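Local coordinates for putative fructose-aminoacid-6-phosphate deglycase (Bacillus subtilis, PDB 3EUA), which catalyses the conversion of a range of fructosamine 6-phosphates to glucose 6-phosphate and a free amino acid, at residues S84-A95 with T108-A119; K23-V31 with P69-L80. All coordinates share one frame; numbering follows the deposited sequence.

Interaction 1: S84-A95 with T108-A119; sequences SGNTPETVKAAA and TFKPESPLAQEA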
loop_
_atom_site.group_PDB
_atom_site.type_symbol
_atom_site.label_atom_id
_atom_site.label_comp_id
_atom_site.label_asym_id
_atom_site.label_seq_id
_atom_site.Cartn_x
_atom_site.Cartn_y
_atom_site.Cartn_z
ATOM N N SER A 84 17.058 15.694 1.221
ATOM C CA SER A 84 17.593 16.968 0.771
ATOM C C SER A 84 16.767 18.120 1.281
ATOM O O SER A 84 17.248 19.236 1.361
ATOM C CB SER A 84 17.574 17.056 -0.768
ATOM O OG SER A 84 16.237 17.128 -1.319
ATOM N N GLY A 85 15.497 17.854 1.582
ATOM C CA GLY A 85 14.571 18.890 1.996
ATOM C C GLY A 85 14.062 19.697 0.794
ATOM O O GLY A 85 13.366 20.700 0.972
ATOM N N ASN A 86 14.395 19.252 -0.421
ATOM C CA ASN A 86 13.996 19.930 -1.657
ATOM C C ASN A 86 12.850 19.241 -2.403
ATOM O O ASN A 86 12.271 19.849 -3.300
ATOM C CB ASN A 86 15.164 20.036 -2.650
ATOM C CG ASN A 86 16.228 21.051 -2.251
ATOM O OD1 ASN A 86 15.978 22.029 -1.535
ATOM N ND2 ASN A 86 17.436 20.847 -2.779
ATOM N N THR A 87 12.538 17.989 -2.067
ATOM C CA THR A 87 11.510 17.229 -2.777
ATOM C C THR A 87 10.266 18.104 -2.889
ATOM O O THR A 87 9.584 18.327 -1.881
ATOM C CB THR A 87 11.171 15.961 -2.069
ATOM O OG1 THR A 87 12.388 15.307 -1.670
ATOM C CG2 THR A 87 10.365 15.088 -3.022
ATOM N N PRO A 88 9.949 18.569 -4.121
ATOM C CA PRO A 88 8.876 19.570 -4.235
ATOM C C PRO A 88 7.513 19.169 -3.722
ATOM O O PRO A 88 6.823 20.024 -3.157
ATOM C CB PRO A 88 8.822 19.867 -5.741
ATOM C CG PRO A 88 10.130 19.443 -6.234
ATOM C CD PRO A 88 10.500 18.252 -5.445
ATOM N N GLU A 89 7.144 17.895 -3.880
ATOM C CA GLU A 89 5.831 17.433 -3.416
ATOM C C GLU A 89 5.742 17.415 -1.881
ATOM O O GLU A 89 4.693 17.688 -1.292
ATOM C CB GLU A 89 5.492 16.034 -3.925
ATOM C CG GLU A 89 5.528 15.853 -5.416
ATOM C CD GLU A 89 6.872 15.365 -5.934
ATOM O OE1 GLU A 89 7.938 15.943 -5.636
ATOM O OE2 GLU A 89 6.826 14.364 -6.669
ATOM N N THR A 90 6.845 17.071 -1.241
ATOM C CA THR A 90 6.878 17.028 0.221
ATOM C C THR A 90 6.870 18.446 0.785
ATOM O O THR A 90 6.185 18.729 1.774
ATOM C CB THR A 90 8.043 16.175 0.697
ATOM O OG1 THR A 90 7.931 14.904 0.047
ATOM C CG2 THR A 90 7.985 15.954 2.214
ATOM N N VAL A 91 7.580 19.356 0.113
ATOM C CA VAL A 91 7.599 20.749 0.503
ATOM C C VAL A 91 6.180 21.310 0.409
ATOM O O VAL A 91 5.679 21.927 1.345
ATOM C CB VAL A 91 8.544 21.574 -0.389
ATOM C CG1 VAL A 91 8.356 23.099 -0.162
ATOM C CG2 VAL A 91 10.011 21.164 -0.180
ATOM N N LYS A 92 5.520 21.054 -0.715
ATOM C CA LYS A 92 4.158 21.529 -0.914
ATOM C C LYS A 92 3.220 20.862 0.078
ATOM O O LYS A 92 2.336 21.503 0.586
ATOM C CB LYS A 92 3.680 21.351 -2.356
ATOM N N ALA A 93 3.405 19.576 0.380
ATOM C CA ALA A 93 2.543 18.897 1.357
ATOM C C ALA A 93 2.635 19.549 2.736
ATOM O O ALA A 93 1.610 19.641 3.437
ATOM C CB ALA A 93 2.851 17.394 1.470
ATOM N N ALA A 94 3.835 19.998 3.118
ATOM C CA ALA A 94 4.040 20.672 4.417
ATOM C C ALA A 94 3.246 21.967 4.447
ATOM O O ALA A 94 2.552 22.259 5.437
ATOM C CB ALA A 94 5.554 20.975 4.702
ATOM N N ALA A 95 3.359 22.752 3.375
ATOM C CA ALA A 95 2.645 24.028 3.274
ATOM C C ALA A 95 1.133 23.803 3.267
ATOM O O ALA A 95 0.383 24.513 3.934
ATOM C CB ALA A 95 3.074 24.800 2.021
ATOM N N THR A 108 14.688 15.991 8.078
ATOM C CA THR A 108 15.513 16.208 6.935
ATOM C C THR A 108 16.986 16.116 7.328
ATOM O O THR A 108 17.325 16.142 8.503
ATOM C CB THR A 108 15.180 17.581 6.329
ATOM O OG1 THR A 108 15.903 17.755 5.110
ATOM C CG2 THR A 108 15.481 18.747 7.337
ATOM N N PHE A 109 17.849 15.971 6.337
ATOM C CA PHE A 109 19.284 15.984 6.554
ATOM C C PHE A 109 19.779 17.433 6.397
ATOM O O PHE A 109 20.865 17.776 6.869
ATOM C CB PHE A 109 19.928 15.028 5.537
ATOM C CG PHE A 109 21.421 14.900 5.648
ATOM C CD1 PHE A 109 21.981 14.363 6.779
ATOM C CD2 PHE A 109 22.256 15.247 4.577
ATOM C CE1 PHE A 109 23.363 14.212 6.886
ATOM C CE2 PHE A 109 23.610 15.096 4.664
ATOM C CZ PHE A 109 24.176 14.578 5.831
ATOM N N LYS A 110 18.955 18.291 5.792
ATOM C CA LYS A 110 19.338 19.691 5.533
ATOM C C LYS A 110 18.400 20.713 6.178
ATOM O O LYS A 110 17.323 20.972 5.658
ATOM C CB LYS A 110 19.454 19.894 4.038
ATOM C CG LYS A 110 20.453 18.916 3.484
ATOM C CD LYS A 110 20.940 19.274 2.155
ATOM C CE LYS A 110 21.897 18.224 1.673
ATOM N NZ LYS A 110 22.491 18.654 0.417
ATOM N N PRO A 111 18.793 21.254 7.348
ATOM C CA PRO A 111 17.997 22.275 8.034
ATOM C C PRO A 111 17.750 23.645 7.341
ATOM O O PRO A 111 16.825 24.327 7.766
ATOM C CB PRO A 111 18.720 22.446 9.385
ATOM C CG PRO A 111 20.079 21.961 9.150
ATOM C CD PRO A 111 19.932 20.828 8.188
ATOM N N GLU A 112 18.504 24.020 6.306
ATOM C CA GLU A 112 18.290 25.292 5.613
ATOM C C GLU A 112 17.422 25.064 4.353
ATOM O O GLU A 112 17.254 25.959 3.519
ATOM C CB GLU A 112 19.682 25.875 5.271
ATOM C CG GLU A 112 20.682 25.950 6.485
ATOM C CD GLU A 112 22.218 26.221 6.119
ATOM O OE1 GLU A 112 23.112 25.658 6.855
ATOM O OE2 GLU A 112 22.530 26.945 5.124
ATOM N N SER A 113 16.827 23.880 4.240
ATOM C CA SER A 113 16.040 23.519 3.068
ATOM C C SER A 113 14.638 24.094 3.032
ATOM O O SER A 113 14.110 24.483 4.064
ATOM C CB SER A 113 15.901 22.011 3.051
ATOM O OG SER A 113 15.137 21.585 4.160
ATOM N N PRO A 114 14.033 24.165 1.833
ATOM C CA PRO A 114 12.640 24.580 1.656
ATOM C C PRO A 114 11.634 23.812 2.548
ATOM O O PRO A 114 10.711 24.413 3.073
ATOM C CB PRO A 114 12.399 24.302 0.183
ATOM C CG PRO A 114 13.697 24.503 -0.433
ATOM C CD PRO A 114 14.688 23.950 0.537
ATOM N N LEU A 115 11.811 22.510 2.742
ATOM C CA LEU A 115 10.906 21.750 3.608
ATOM C C LEU A 115 10.998 22.264 5.049
ATOM O O LEU A 115 9.977 22.460 5.727
ATOM C CB LEU A 115 11.228 20.257 3.574
ATOM C CG LEU A 115 10.418 19.367 4.530
ATOM C CD1 LEU A 115 8.854 19.536 4.362
ATOM C CD2 LEU A 115 10.856 17.938 4.310
ATOM N N ALA A 116 12.227 22.489 5.507
ATOM C CA ALA A 116 12.454 22.995 6.842
ATOM C C ALA A 116 11.793 24.363 6.987
ATOM O O ALA A 116 11.219 24.676 8.034
ATOM C CB ALA A 116 13.933 23.065 7.126
ATOM N N GLN A 117 11.828 25.160 5.928
ATOM C CA GLN A 117 11.230 26.477 5.977
ATOM C C GLN A 117 9.718 26.407 6.097
ATOM O O GLN A 117 9.138 27.232 6.787
ATOM C CB GLN A 117 11.640 27.271 4.751
ATOM C CG GLN A 117 13.147 27.535 4.680
ATOM C CD GLN A 117 13.561 28.097 3.323
ATOM O OE1 GLN A 117 12.738 28.690 2.629
ATOM N NE2 GLN A 117 14.831 27.893 2.932
ATOM N N GLU A 118 9.083 25.428 5.450
ATOM C CA GLU A 118 7.626 25.292 5.488
ATOM C C GLU A 118 7.083 24.652 6.760
ATOM O O GLU A 118 6.002 25.028 7.214
ATOM C CB GLU A 118 7.121 24.462 4.301
ATOM C CG GLU A 118 7.385 25.041 2.948
ATOM C CD GLU A 118 6.703 26.386 2.725
ATOM O OE1 GLU A 118 5.706 26.709 3.417
ATOM O OE2 GLU A 118 7.180 27.107 1.835
ATOM N N ALA A 119 7.804 23.681 7.308
ATOM C CA ALA A 119 7.353 22.947 8.487
ATOM C C ALA A 119 7.470 23.782 9.742
ATOM O O ALA A 119 8.393 24.565 9.883
ATOM C CB ALA A 119 8.129 21.631 8.652
#

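Interaction 2: K23-V31 with P69-L80; sequences KTIDHVFFV and PVQLGEKSLVIL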
loop_
_atom_site.group_PDB
_atom_site.type_symbol
_atom_site.label_atom_id
_atom_site.label_comp_id
_atom_site.label_asym_id
_atom_site.label_seq_id
_atom_site.Cartn_x
_atom_site.Cartn_y
_atom_site.Cartn_z
ATOM N N LYS A 23 -1.941 19.346 23.877
ATOM C CA LYS A 23 -2.590 19.603 22.605
ATOM C C LYS A 23 -3.552 18.482 22.287
ATOM O O LYS A 23 -3.419 17.357 22.772
ATOM C CB LYS A 23 -1.579 19.762 21.465
ATOM C CG LYS A 23 -0.776 21.052 21.484
ATOM C CD LYS A 23 0.162 21.069 20.294
ATOM C CE LYS A 23 0.990 22.344 20.185
ATOM N NZ LYS A 23 2.218 22.109 19.333
ATOM N N THR A 24 -4.546 18.801 21.482
ATOM C CA THR A 24 -5.522 17.795 21.122
ATOM C C THR A 24 -5.244 17.404 19.699
ATOM O O THR A 24 -5.444 18.181 18.788
ATOM C CB THR A 24 -6.932 18.313 21.244
ATOM O OG1 THR A 24 -7.165 19.260 20.195
ATOM C CG2 THR A 24 -7.145 18.961 22.643
ATOM N N ILE A 25 -4.801 16.177 19.525
ATOM C CA ILE A 25 -4.473 15.617 18.221
ATOM C C ILE A 25 -5.278 14.342 18.086
ATOM O O ILE A 25 -5.208 13.480 18.963
ATOM C CB ILE A 25 -2.986 15.204 18.090
ATOM C CG1 ILE A 25 -2.020 16.384 18.273
ATOM C CG2 ILE A 25 -2.754 14.583 16.748
ATOM C CD1 ILE A 25 -2.262 17.574 17.322
ATOM N N ASP A 26 -6.034 14.194 17.005
ATOM C CA ASP A 26 -6.803 12.974 16.812
ATOM C C ASP A 26 -6.406 12.201 15.555
ATOM O O ASP A 26 -6.990 11.150 15.279
ATOM C CB ASP A 26 -8.314 13.265 16.800
ATOM C CG ASP A 26 -8.786 14.118 15.617
ATOM O OD1 ASP A 26 -8.080 14.316 14.623
ATOM O OD2 ASP A 26 -9.936 14.601 15.694
ATOM N N HIS A 27 -5.432 12.709 14.798
ATOM C CA HIS A 27 -5.052 12.085 13.529
ATOM C C HIS A 27 -3.588 12.354 13.240
ATOM O O HIS A 27 -3.149 13.486 13.348
ATOM C CB HIS A 27 -5.897 12.717 12.379
ATOM C CG HIS A 27 -6.154 11.828 11.186
ATOM N ND1 HIS A 27 -7.423 11.636 10.668
ATOM C CD2 HIS A 27 -5.320 11.094 10.408
ATOM C CE1 HIS A 27 -7.351 10.833 9.620
ATOM N NE2 HIS A 27 -6.088 10.485 9.443
ATOM N N VAL A 28 -2.837 11.308 12.868
ATOM C CA VAL A 28 -1.457 11.458 12.436
ATOM C C VAL A 28 -1.387 11.111 10.927
ATOM O O VAL A 28 -2.011 10.143 10.489
ATOM C CB VAL A 28 -0.482 10.550 13.214
ATOM C CG1 VAL A 28 0.919 10.774 12.689
ATOM C CG2 VAL A 28 -0.496 10.887 14.692
ATOM N N PHE A 29 -0.700 11.935 10.128
ATOM C CA PHE A 29 -0.486 11.680 8.703
ATOM C C PHE A 29 1.003 11.536 8.459
ATOM O O PHE A 29 1.737 12.403 8.837
ATOM C CB PHE A 29 -1.044 12.819 7.819
ATOM C CG PHE A 29 -2.547 12.934 7.838
ATOM C CD1 PHE A 29 -3.330 12.207 6.960
ATOM C CD2 PHE A 29 -3.187 13.752 8.745
ATOM C CE1 PHE A 29 -4.733 12.278 6.997
ATOM C CE2 PHE A 29 -4.582 13.840 8.760
ATOM C CZ PHE A 29 -5.347 13.121 7.873
ATOM N N PHE A 30 1.433 10.405 7.893
ATOM C CA PHE A 30 2.818 10.140 7.515
ATOM C C PHE A 30 2.949 10.482 6.026
ATOM O O PHE A 30 2.427 9.775 5.178
ATOM C CB PHE A 30 3.139 8.686 7.751
ATOM C CG PHE A 30 3.081 8.303 9.187
ATOM C CD1 PHE A 30 4.121 8.685 10.059
ATOM C CD2 PHE A 30 2.012 7.560 9.680
ATOM C CE1 PHE A 30 4.085 8.301 11.400
ATOM C CE2 PHE A 30 1.949 7.205 10.997
ATOM C CZ PHE A 30 3.003 7.570 11.861
ATOM N N VAL A 31 3.630 11.571 5.719
ATOM C CA VAL A 31 3.688 12.073 4.340
ATOM C C VAL A 31 5.088 12.299 3.806
ATOM O O VAL A 31 5.864 13.116 4.328
ATOM C CB VAL A 31 2.891 13.411 4.250
ATOM C CG1 VAL A 31 2.774 13.884 2.824
ATOM C CG2 VAL A 31 1.483 13.263 4.850
ATOM N N PRO A 69 -7.479 14.605 2.437
ATOM C CA PRO A 69 -8.335 13.958 3.430
ATOM C C PRO A 69 -9.189 14.956 4.168
ATOM O O PRO A 69 -8.660 15.935 4.685
ATOM C CB PRO A 69 -7.341 13.303 4.372
ATOM C CG PRO A 69 -6.129 13.082 3.544
ATOM C CD PRO A 69 -6.061 14.239 2.620
ATOM N N VAL A 70 -10.496 14.699 4.203
ATOM C CA VAL A 70 -11.429 15.620 4.866
ATOM C C VAL A 70 -11.159 15.768 6.375
ATOM O O VAL A 70 -11.472 16.801 6.956
ATOM C CB VAL A 70 -12.931 15.271 4.582
ATOM C CG1 VAL A 70 -13.316 13.958 5.154
ATOM C CG2 VAL A 70 -13.832 16.324 5.165
ATOM N N GLN A 71 -10.520 14.773 6.987
ATOM C CA GLN A 71 -10.208 14.835 8.408
ATOM C C GLN A 71 -8.913 15.600 8.700
ATOM O O GLN A 71 -8.545 15.718 9.850
ATOM C CB GLN A 71 -10.166 13.417 8.986
ATOM C CG GLN A 71 -11.552 12.785 9.048
ATOM C CD GLN A 71 -11.525 11.339 9.488
ATOM O OE1 GLN A 71 -10.648 10.926 10.225
ATOM N NE2 GLN A 71 -12.489 10.563 9.031
ATOM N N LEU A 72 -8.220 16.099 7.672
ATOM C CA LEU A 72 -7.015 16.902 7.870
ATOM C C LEU A 72 -7.413 18.273 8.386
ATOM O O LEU A 72 -8.195 18.975 7.749
ATOM C CB LEU A 72 -6.240 17.097 6.562
ATOM C CG LEU A 72 -4.980 17.990 6.582
ATOM C CD1 LEU A 72 -3.973 17.466 7.537
ATOM C CD2 LEU A 72 -4.388 18.113 5.169
ATOM N N GLY A 73 -6.840 18.679 9.515
ATOM C CA GLY A 73 -7.158 19.975 10.070
ATOM C C GLY A 73 -6.413 20.314 11.339
ATOM O O GLY A 73 -5.337 19.808 11.595
ATOM N N GLU A 74 -7.036 21.149 12.164
ATOM C CA GLU A 74 -6.428 21.632 13.407
ATOM C C GLU A 74 -6.090 20.580 14.448
ATOM O O GLU A 74 -5.269 20.840 15.328
ATOM C CB GLU A 74 -7.310 22.692 14.049
ATOM C CG GLU A 74 -7.356 23.988 13.236
ATOM C CD GLU A 74 -8.335 25.000 13.801
ATOM O OE1 GLU A 74 -9.307 24.557 14.472
ATOM O OE2 GLU A 74 -8.145 26.233 13.569
ATOM N N LYS A 75 -6.714 19.416 14.367
ATOM C CA LYS A 75 -6.421 18.340 15.309
ATOM C C LYS A 75 -5.517 17.295 14.665
ATOM O O LYS A 75 -5.402 16.190 15.177
ATOM C CB LYS A 75 -7.701 17.697 15.805
ATOM C CG LYS A 75 -8.588 18.672 16.581
ATOM C CD LYS A 75 -9.931 18.047 16.840
ATOM C CE LYS A 75 -10.784 18.945 17.678
ATOM N NZ LYS A 75 -12.069 18.229 17.932
ATOM N N SER A 76 -4.858 17.650 13.553
ATOM C CA SER A 76 -3.954 16.734 12.842
ATOM C C SER A 76 -2.493 17.037 13.115
ATOM O O SER A 76 -2.126 18.179 13.258
ATOM C CB SER A 76 -4.155 16.840 11.310
ATOM O OG SER A 76 -5.466 16.482 10.873
ATOM N N LEU A 77 -1.684 15.977 13.141
ATOM C CA LEU A 77 -0.250 16.039 13.223
ATOM C C LEU A 77 0.218 15.445 11.897
ATOM O O LEU A 77 -0.240 14.331 11.533
ATOM C CB LEU A 77 0.267 15.138 14.323
ATOM C CG LEU A 77 1.772 14.953 14.449
ATOM C CD1 LEU A 77 2.444 16.295 14.622
ATOM C CD2 LEU A 77 2.103 13.983 15.614
ATOM N N VAL A 78 1.076 16.154 11.164
ATOM C CA VAL A 78 1.591 15.641 9.893
ATOM C C VAL A 78 3.109 15.522 10.040
ATOM O O VAL A 78 3.777 16.475 10.383
ATOM C CB VAL A 78 1.152 16.510 8.711
ATOM C CG1 VAL A 78 1.692 15.969 7.393
ATOM C CG2 VAL A 78 -0.389 16.580 8.642
ATOM N N ILE A 79 3.631 14.324 9.826
ATOM C CA ILE A 79 5.041 14.068 9.937
ATOM C C ILE A 79 5.552 13.886 8.516
ATOM O O ILE A 79 5.058 13.000 7.792
ATOM C CB ILE A 79 5.336 12.792 10.747
ATOM C CG1 ILE A 79 4.820 12.912 12.182
ATOM C CG2 ILE A 79 6.860 12.512 10.767
ATOM C CD1 ILE A 79 4.920 11.651 12.980
ATOM N N LEU A 80 6.499 14.741 8.119
ATOM C CA LEU A 80 7.072 14.699 6.777
ATOM C C LEU A 80 8.571 14.396 6.803
ATOM O O LEU A 80 9.261 14.628 7.810
ATOM C CB LEU A 80 6.797 16.003 6.012
ATOM C CG LEU A 80 5.333 16.457 6.010
ATOM C CD1 LEU A 80 5.088 17.623 7.011
ATOM C CD2 LEU A 80 4.932 16.849 4.624
HETATM O O HOH W 1 -9.243 12.700 12.423
#

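Interaction 1: S84-A95 with T108-A119
The backbone carbonyl of Ser84 rests against the side chains of Lys110 and Ser113: its O lies 3.5 Å from Lys110 CB and equally far from Ser113 CB. The Ser84 hydroxyl meanwhile serves its own loop, OG accepting from Asn86 N in an ST turn. Gly85 comes next, at positive phi (78°), with its alpha carbon only 3.5 Å from Ser113 OG and close also to Thr108 OG1, which is hydrogen-bonded to the backbone carbonyls of Ser82 and His83; a residue without a side chain suits this spot. Its carbonyl gives the contact its one direct hydrogen bond, Leu115 N to Gly85 O at 3.0 Å, with the donor in the carbonyl plane. Ser113 is the N-cap of helix 114-118. Its OG, folded back over the backbone at chi1 66°, donates to Lys110 O and receives a weak bond from Ala116 N, thereby joining a type I turn to the helix start. Asn86 brings OD1 to within 3.1 Å of Pro114 CD, at the outer border of the contact.

Beyond this loop, which follows strand 76-82 in the parallel sheet of an SIS domain, helix 88-95 runs almost parallel to helix 114-118, their axes 8.6 Å apart at an angle of 6°. Thr90 and Ala94 line the inner side: Leu115, its CG swung away from the backbone N, sends CD2 toward the Thr90 methyl and CD1 to 3.6 Å from Ala94 CB, while also touching Ser82 and Ala106 of the sheet. Val91 divides its branches, CG2 over the backbone of Leu115 and CG1 against Glu118 CG. The small Ala94 lets Glu118 CB come to 3.8 Å from its methyl, and the bent Glu118 chain lays OE1 beside Ala95 CB.

Interaction 2: K23-V31 with P69-L80
Strands 27-31 and 76-80 run parallel, their axes 4.7 Å apart and twisted by -19°. His27 O accepts from Leu77 N, Phe29 both donates to Leu77 O and accepts from Ile79 N, and Val31 N closes the series on Ile79 O, almost straight (179°). Before the strands begin, Asp26 N reaches Lys75 O at 2.8 Å, in the turn of Gly73 to Ser76.

These are neighbouring inner strands of the five-stranded parallel sheet of an SIS domain, a three-layer alpha/beta/alpha sandwich with the flavodoxin-like strand order 2-1-3-4-5, which explains the apolar side chains on either side. Leu77, Phe30 and Ile79 pack on helix 137-153; Val28, on the same face, touches Ile54. Val28 and Leu77 lie alongside each other, and Ile79 CD1 meets Phe30 CE1 at 3.8 Å. Toward helix 88-99 lie Val31, Val78 and Leu80, with Val31 CG2 3.7 Å from Val78 CG1.

Phe29 shares that side. Its chi1 of -67° sets CG anti to the carbonyl carbon, and the ring leaning out from the sheet tilts back toward the strand's start. There CE1 packs on Pro69 CG and CE2 on Leu72 CD1, from the loop before strand 76-80, and Ser76, which opens that strand, brings OG to the ring edge. Ser76 OG is engaged by Gly73 N (2.9 Å), pinning the loop. Phe29 CZ also lies over one face of the His27 ring, offset toward its rim.

In buried His27 each ring nitrogen has a polar neighbour, which suits an imidazole: NE2 is hydrogen-bonded to Asp57 OD2, while a water in the ring plane stands 2.7 Å from ND1 and donates to Asp26 OD1 and Gln71 OE1. Gln71 crosses the histidine at about a right angle, NE2 reaching backbone carbonyls of Ser51 and Ile54 of the second subunit.

From the N terminus, strand 27-32 is laid down first, and the chain then makes strand 55-60 on its outer flank and helix 61-67 before returning as strand 76-82 on the other side; interaction 2 closes this loop of 37 residues. Interaction 1 follows in series, closing a shorter loop of 12 residues that carries most of strand 103-108, so the two loops neither nest nor cross. Strand 76-82 leads through the loop of residues 83-87 into helix 88-99, where the contacts meet: Leu80 and Val31 pack against Ala93, and Leu80 also touches Thr90 and Ala94. Interaction 2 thus joins strands, while interaction 1 joins that loop and helix 88-99 to helix 114-118 on one face of the sheet.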